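Endoribonuclease L-PSP/chorismate mutase-like domain-containing protein (Shewanella oneidensis, PDB 2OTM) is of unknown function but belongs to the YjgF/chorismate mutase-like family and is probably an endoribonuclease. Local coordinates at residues D59-V62 and S63-Y66; A22-G25 and N26-P29; I77-L80 and K81-C84. One frame throughout, in Å; residues are numbered along the deposited sequence.

Interaction 1 of 3, residues D59-V62 and S63-Y66; sequences DYTV and SEGY. With NA (sodium ion), chain H.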
loop_
_atom_site.group_PDB
_atom_site.type_symbol
_atom_site.label_atom_id
_atom_site.label_comp_id
_atom_site.label_asym_id
_atom_site.label_seq_id
_atom_site.Cartn_x
_atom_site.Cartn_y
_atom_site.Cartn_z
ATOM N N ASP B 59 -9.437 -4.757 -22.702
ATOM C CA ASP B 59 -8.392 -5.103 -23.632
ATOM C C ASP B 59 -7.850 -6.502 -23.409
ATOM O O ASP B 59 -7.299 -7.098 -24.353
ATOM C CB ASP B 59 -7.223 -4.117 -23.495
ATOM C CG ASP B 59 -7.661 -2.690 -23.636
ATOM O OD1 ASP B 59 -8.220 -2.365 -24.701
ATOM O OD2 ASP B 59 -7.507 -1.922 -22.665
ATOM N N TYR B 60 -7.948 -7.009 -22.183
ATOM C CA TYR B 60 -7.372 -8.316 -21.796
ATOM C C TYR B 60 -8.387 -9.116 -21.002
ATOM O O TYR B 60 -9.114 -8.565 -20.164
ATOM C CB TYR B 60 -6.079 -8.172 -20.961
ATOM C CG TYR B 60 -4.997 -7.498 -21.765
ATOM C CD1 TYR B 60 -4.336 -8.180 -22.781
ATOM C CD2 TYR B 60 -4.677 -6.141 -21.551
ATOM C CE1 TYR B 60 -3.382 -7.542 -23.540
ATOM C CE2 TYR B 60 -3.727 -5.503 -22.321
ATOM C CZ TYR B 60 -3.068 -6.199 -23.283
ATOM O OH TYR B 60 -2.116 -5.572 -24.054
ATOM N N THR B 61 -8.417 -10.420 -21.283
ATOM C CA THR B 61 -9.257 -11.355 -20.563
ATOM C C THR B 61 -8.600 -11.722 -19.230
ATOM O O THR B 61 -7.423 -11.414 -18.974
ATOM C CB THR B 61 -9.460 -12.607 -21.343
ATOM O OG1 THR B 61 -8.191 -13.271 -21.500
ATOM C CG2 THR B 61 -10.089 -12.316 -22.707
ATOM N N VAL B 62 -9.354 -12.397 -18.375
ATOM C CA VAL B 62 -8.822 -12.775 -17.065
ATOM C C VAL B 62 -7.600 -13.662 -17.215
ATOM O O VAL B 62 -6.645 -13.482 -16.487
ATOM C CB VAL B 62 -9.914 -13.426 -16.159
ATOM C CG1 VAL B 62 -9.312 -13.867 -14.806
ATOM C CG2 VAL B 62 -11.077 -12.463 -15.955
ATOM N N SER B 63 -7.612 -14.635 -18.141
ATOM C CA SER B 63 -6.485 -15.526 -18.290
ATOM C C SER B 63 -5.256 -14.770 -18.781
ATOM O O SER B 63 -4.127 -15.101 -18.406
ATOM C CB SER B 63 -6.829 -16.688 -19.225
ATOM O OG SER B 63 -7.227 -16.232 -20.512
ATOM N N GLU B 64 -5.480 -13.751 -19.610
ATOM C CA GLU B 64 -4.395 -12.845 -20.027
ATOM C C GLU B 64 -3.848 -12.023 -18.859
ATOM O O GLU B 64 -2.655 -11.908 -18.708
ATOM C CB GLU B 64 -4.881 -11.994 -21.185
ATOM C CG GLU B 64 -5.143 -12.860 -22.389
ATOM C CD GLU B 64 -5.765 -12.170 -23.572
ATOM O OE1 GLU B 64 -6.358 -11.095 -23.439
ATOM O OE2 GLU B 64 -5.716 -12.774 -24.678
ATOM N N GLY B 65 -4.730 -11.521 -17.993
ATOM C CA GLY B 65 -4.295 -10.837 -16.762
ATOM C C GLY B 65 -3.479 -11.758 -15.876
ATOM O O GLY B 65 -2.490 -11.341 -15.283
ATOM N N TYR B 66 -3.915 -13.002 -15.756
ATOM C CA TYR B 66 -3.168 -14.006 -14.980
ATOM C C TYR B 66 -1.741 -14.133 -15.522
ATOM O O TYR B 66 -0.764 -14.089 -14.787
ATOM C CB TYR B 66 -3.876 -15.346 -15.078
ATOM C CG TYR B 66 -3.230 -16.465 -14.302
ATOM C CD1 TYR B 66 -2.129 -17.134 -14.799
ATOM C CD2 TYR B 66 -3.723 -16.858 -13.057
ATOM C CE1 TYR B 66 -1.517 -18.181 -14.070
ATOM C CE2 TYR B 66 -3.126 -17.912 -12.344
ATOM C CZ TYR B 66 -2.026 -18.550 -12.854
ATOM O OH TYR B 66 -1.419 -19.558 -12.120
HETATM NA NA NA H . -7.510 -8.044 -26.453
HETATM O O HOH W 1 -5.795 -6.129 -26.498
#

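Interaction 2 of 3, residues A22-G25 and N26-P29; sequences AALG and NYEP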
loop_
_atom_site.group_PDB
_atom_site.type_symbol
_atom_site.label_atom_id
_atom_site.label_comp_id
_atom_site.label_asym_id
_atom_site.label_seq_id
_atom_site.Cartn_x
_atom_site.Cartn_y
_atom_site.Cartn_z
ATOM N N ALA B 22 15.039 -0.798 -15.660
ATOM C CA ALA B 22 15.450 0.429 -14.988
ATOM C C ALA B 22 14.245 1.059 -14.294
ATOM O O ALA B 22 13.116 0.898 -14.740
ATOM C CB ALA B 22 16.021 1.415 -16.000
ATOM N N ALA B 23 14.498 1.777 -13.208
ATOM C CA ALA B 23 13.473 2.605 -12.556
ATOM C C ALA B 23 12.853 3.616 -13.534
ATOM O O ALA B 23 13.524 4.079 -14.447
ATOM C CB ALA B 23 14.078 3.311 -11.354
ATOM N N LEU B 24 11.574 3.952 -13.341
ATOM C CA LEU B 24 10.898 5.018 -14.097
ATOM C C LEU B 24 11.100 6.438 -13.555
ATOM O O LEU B 24 10.533 7.388 -14.078
ATOM C CB LEU B 24 9.387 4.764 -14.126
ATOM C CG LEU B 24 8.889 3.529 -14.858
ATOM C CD1 LEU B 24 7.412 3.673 -15.015
ATOM C CD2 LEU B 24 9.575 3.369 -16.210
ATOM N N GLY B 25 11.877 6.578 -12.495
ATOM C CA GLY B 25 12.087 7.867 -11.867
ATOM C C GLY B 25 13.280 7.745 -10.935
ATOM O O GLY B 25 14.048 6.785 -11.025
ATOM N N ASN B 26 13.422 8.686 -10.014
ATOM C CA ASN B 26 14.644 8.791 -9.208
ATOM C C ASN B 26 14.571 8.015 -7.897
ATOM O O ASN B 26 14.720 8.574 -6.803
ATOM C CB ASN B 26 15.002 10.267 -9.014
ATOM C CG ASN B 26 15.361 10.943 -10.356
ATOM O OD1 ASN B 26 16.020 10.330 -11.209
ATOM N ND2 ASN B 26 14.910 12.191 -10.552
ATOM N N TYR B 27 14.360 6.717 -8.044
ATOM C CA TYR B 27 14.161 5.789 -6.922
ATOM C C TYR B 27 14.932 4.488 -7.180
ATOM O O TYR B 27 15.403 4.228 -8.299
ATOM C CB TYR B 27 12.677 5.505 -6.678
ATOM C CG TYR B 27 11.960 4.860 -7.825
ATOM C CD1 TYR B 27 11.944 3.488 -7.964
ATOM C CD2 TYR B 27 11.297 5.626 -8.784
ATOM C CE1 TYR B 27 11.293 2.868 -9.027
ATOM C CE2 TYR B 27 10.646 5.026 -9.857
ATOM C CZ TYR B 27 10.647 3.648 -9.976
ATOM O OH TYR B 27 10.005 3.024 -11.030
ATOM N N GLU B 28 15.124 3.727 -6.112
ATOM C CA GLU B 28 15.866 2.475 -6.143
ATOM C C GLU B 28 14.926 1.334 -6.513
ATOM O O GLU B 28 13.775 1.316 -6.070
ATOM C CB GLU B 28 16.461 2.175 -4.749
ATOM C CG GLU B 28 17.477 3.199 -4.259
ATOM C CD GLU B 28 18.712 3.229 -5.143
ATOM O OE1 GLU B 28 19.075 2.155 -5.673
ATOM O OE2 GLU B 28 19.291 4.323 -5.334
ATOM N N PRO B 29 15.389 0.394 -7.337
ATOM C CA PRO B 29 14.601 -0.800 -7.629
ATOM C C PRO B 29 14.249 -1.650 -6.439
ATOM O O PRO B 29 13.287 -2.382 -6.504
ATOM C CB PRO B 29 15.503 -1.600 -8.566
ATOM C CG PRO B 29 16.804 -0.982 -8.479
ATOM C CD PRO B 29 16.595 0.437 -8.167
#

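Interaction 3 of 3, residues I77-L80 and K81-C84; sequences IAQL and KQAC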
loop_
_atom_site.group_PDB
_atom_site.type_symbol
_atom_site.label_atom_id
_atom_site.label_comp_id
_atom_site.label_asym_id
_atom_site.label_seq_id
_atom_site.Cartn_x
_atom_site.Cartn_y
_atom_site.Cartn_z
ATOM N N ILE B 77 11.023 -11.396 -9.395
ATOM C CA ILE B 77 11.978 -12.441 -8.928
ATOM C C ILE B 77 13.370 -12.158 -9.478
ATOM O O ILE B 77 14.369 -12.315 -8.778
ATOM C CB ILE B 77 11.486 -13.847 -9.321
ATOM C CG1 ILE B 77 10.178 -14.154 -8.560
ATOM C CG2 ILE B 77 12.543 -14.917 -9.005
ATOM C CD1 ILE B 77 9.411 -15.433 -9.024
ATOM N N ALA B 78 13.447 -11.692 -10.725
ATOM C CA ALA B 78 14.724 -11.270 -11.289
ATOM C C ALA B 78 15.328 -10.150 -10.432
ATOM O O ALA B 78 16.540 -10.131 -10.163
ATOM C CB ALA B 78 14.572 -10.858 -12.773
ATOM N N GLN B 79 14.488 -9.242 -9.965
ATOM C CA GLN B 79 14.958 -8.134 -9.150
ATOM C C GLN B 79 15.515 -8.659 -7.827
ATOM O O GLN B 79 16.553 -8.206 -7.359
ATOM C CB GLN B 79 13.788 -7.180 -8.875
ATOM C CG GLN B 79 14.168 -5.932 -8.091
ATOM C CD GLN B 79 15.079 -5.072 -8.892
ATOM O OE1 GLN B 79 14.629 -4.395 -9.809
ATOM N NE2 GLN B 79 16.378 -5.117 -8.584
ATOM N N LEU B 80 14.819 -9.626 -7.242
ATOM C CA LEU B 80 15.234 -10.207 -5.964
ATOM C C LEU B 80 16.555 -10.941 -6.146
ATOM O O LEU B 80 17.432 -10.859 -5.282
ATOM C CB LEU B 80 14.175 -11.168 -5.420
ATOM C CG LEU B 80 12.832 -10.556 -5.006
ATOM C CD1 LEU B 80 11.910 -11.659 -4.549
ATOM C CD2 LEU B 80 13.015 -9.481 -3.925
ATOM N N LYS B 81 16.694 -11.651 -7.259
ATOM C CA LYS B 81 17.931 -12.389 -7.509
ATOM C C LYS B 81 19.128 -11.457 -7.651
ATOM O O LYS B 81 20.248 -11.778 -7.224
ATOM C CB LYS B 81 17.835 -13.239 -8.774
ATOM C CG LYS B 81 19.141 -14.030 -9.038
ATOM C CD LYS B 81 18.899 -15.373 -9.655
ATOM C CE LYS B 81 20.223 -16.059 -10.044
ATOM N NZ LYS B 81 20.907 -16.772 -8.910
ATOM N N GLN B 82 18.894 -10.307 -8.278
ATOM C CA GLN B 82 19.939 -9.304 -8.396
ATOM C C GLN B 82 20.352 -8.776 -7.035
ATOM O O GLN B 82 21.532 -8.586 -6.778
ATOM C CB GLN B 82 19.482 -8.160 -9.286
ATOM C CG GLN B 82 20.599 -7.248 -9.736
ATOM C CD GLN B 82 20.057 -5.953 -10.315
ATOM O OE1 GLN B 82 20.237 -5.674 -11.495
ATOM N NE2 GLN B 82 19.348 -5.178 -9.492
ATOM N N ALA B 83 19.382 -8.557 -6.163
ATOM C CA ALA B 83 19.649 -8.077 -4.837
ATOM C C ALA B 83 20.370 -9.112 -3.959
ATOM O O ALA B 83 21.272 -8.737 -3.221
ATOM C CB ALA B 83 18.358 -7.673 -4.176
ATOM N N CYS B 84 19.984 -10.392 -4.029
ATOM C CA CYS B 84 20.550 -11.321 -3.036
ATOM C C CYS B 84 21.473 -12.386 -3.593
ATOM O O CYS B 84 22.093 -13.099 -2.822
ATOM C CB CYS B 84 19.452 -11.940 -2.181
ATOM S SG CYS B 84 18.373 -12.979 -3.095
#

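Interaction 1 of 3, residues D59-V62 and S63-Y66
The Y60 ring has the carboxylate oxygen OE1 of E64 at its edge, close to the ring plane, with CD1 3.6 Å from OE1, while a water lies over one face near the rim. Ring and carboxylate planes are turned 70° apart, and the two side chains cross at about a right angle. OE1 also accepts the backbone N-H of T61, T61 N lying 3.1 Å from E64 OE1 and above the carboxylate plane. E64 CG stands anti to its own carbonyl carbon (chi1 -66°), which sends the extended chain toward the helix start. E64 CG passes 3.2 Å from T61 OG1. T61 is the N-cap residue, and the bond from its N to E64, three residues on, is the side-chain-to-N-cap half of a capping box; T61 OG1 makes a weak hydrogen bond of 3.3 Å to S63 OG. Backbone bonds from G65 N to T61 O and from Y66 N to V62 O, both 2.9 Å, open the regular helical pattern. Just upstream, D59 O binds a sodium ion at 2.3 Å, and the same water ligates that ion. The contact marks the passage from the loop after strand 49-50 into helix 62-84: Y60 OH is hydrogen-bonded to the backbone N of Q53 and its ring meets Y52 edge-to-face, whereas V62 and Y66 lean on helix 109-124, where Y66 OH bonds D118.

Interaction 2 of 3, residues A22-G25 and N26-P29
Y27, G25 and A23 carry this turn, with the phenol of Y27 folded back over the backbone that precedes it. Its CG sits between the backbone N and the carbonyl carbon (chi1 61°), which swings the ring across A23, L24 and G25. The methyl of A23 lies over one face in a CH-pi contact, CB 3.8 Å from the centroid of the Y27 ring and 19° off the ring normal. G25, with no side chain, brings its backbone close to the ring, G25 N standing 3.3 Å from Y27 CE2. The ring's far end is fixed by a hydrogen bond: L24 N donates to Y27 OH at 2.9 Å, with an N-H...O angle of 162°. Beside this bond the L24 and Y27 side chains run the same way, and L24 CB comes within 3.6 Å of Y27 OH. At the bend itself Y27 N gives a weak hydrogen bond to G25 O, 3.0 Å, across N26. On the outer side, the N26 amide bonds D118 of the second subunit and E28 forms a salt bridge with R129, also of the second subunit, so this side of the loop takes part in the subunit interface. The arrangement is an inverse gamma turn centred on N26, clasped by a tyrosine that closes back on the chain, in the loop leading to strand 30-33.

Interaction 3 of 3, residues I77-L80 and K81-C84
Q79 and Q82, one turn apart on the helix, bring their side chains together at the amide ends. From CB, the Q79 side chain starts away from the following turn; CG stands anti to the backbone N (chi1 -177°), and a bend at the next bond (chi2 66°) brings the amide back toward Q82. At the tip the two ends of the Q79 amide part company: OE1 packs on P29 and makes a weak hydrogen bond to Q42, in a setting that V20, Y30 and T39 complete, while NE2 comes 3.1 Å from the atom modelled as Q82 NE2. The Q82 amide is probably turned over in the model, so the nature of the approach is undecided; with it turned back it may be a hydrogen bond. The amide planes are 66° apart.

The backbone beneath is regular helix. K81 N bonds I77 O, Q82 N bonds A78 O, A83 N bonds Q79 O and C84 N bonds L80 O, with K81 N 2.9 Å from I77 O. The CB atoms of the second turn rest on carbonyl oxygens of the first: K81 CB is 3.6 Å from I77 O, and A83 CB is 3.5 Å from L80 O. K81 sends its amine to E7, as a salt bridge, and to G85 O. L80 and A83 press on strand 36-39 through L37, with T39 also under L80, whereas I77 meets L119 and F124 of helix 109-124. This is the i to i+4 pattern of an alpha-helix at its C-terminal end, here in an amphipathic helix laid against the sheet, as befits the alpha/beta fold of the YjgF family.

Interactions 1 and 3 sit near the two ends of the same helix, 62-84, with centres about 26 Å apart and on opposite sides of the chain's centre. Interaction 1 is a surface contact built on polar groups at the helix start; interaction 3 is partly buried, with apolar side chains facing strands and another helix. Interaction 2, also at the surface, uses no helix or strand and relies on an aromatic ring over a tight turn. It touches interaction 3, P29 CB lying 3.2 Å from Q79 OE1, whereas interaction 1 touches neither. Among the three, interaction 2 alone reaches another subunit directly.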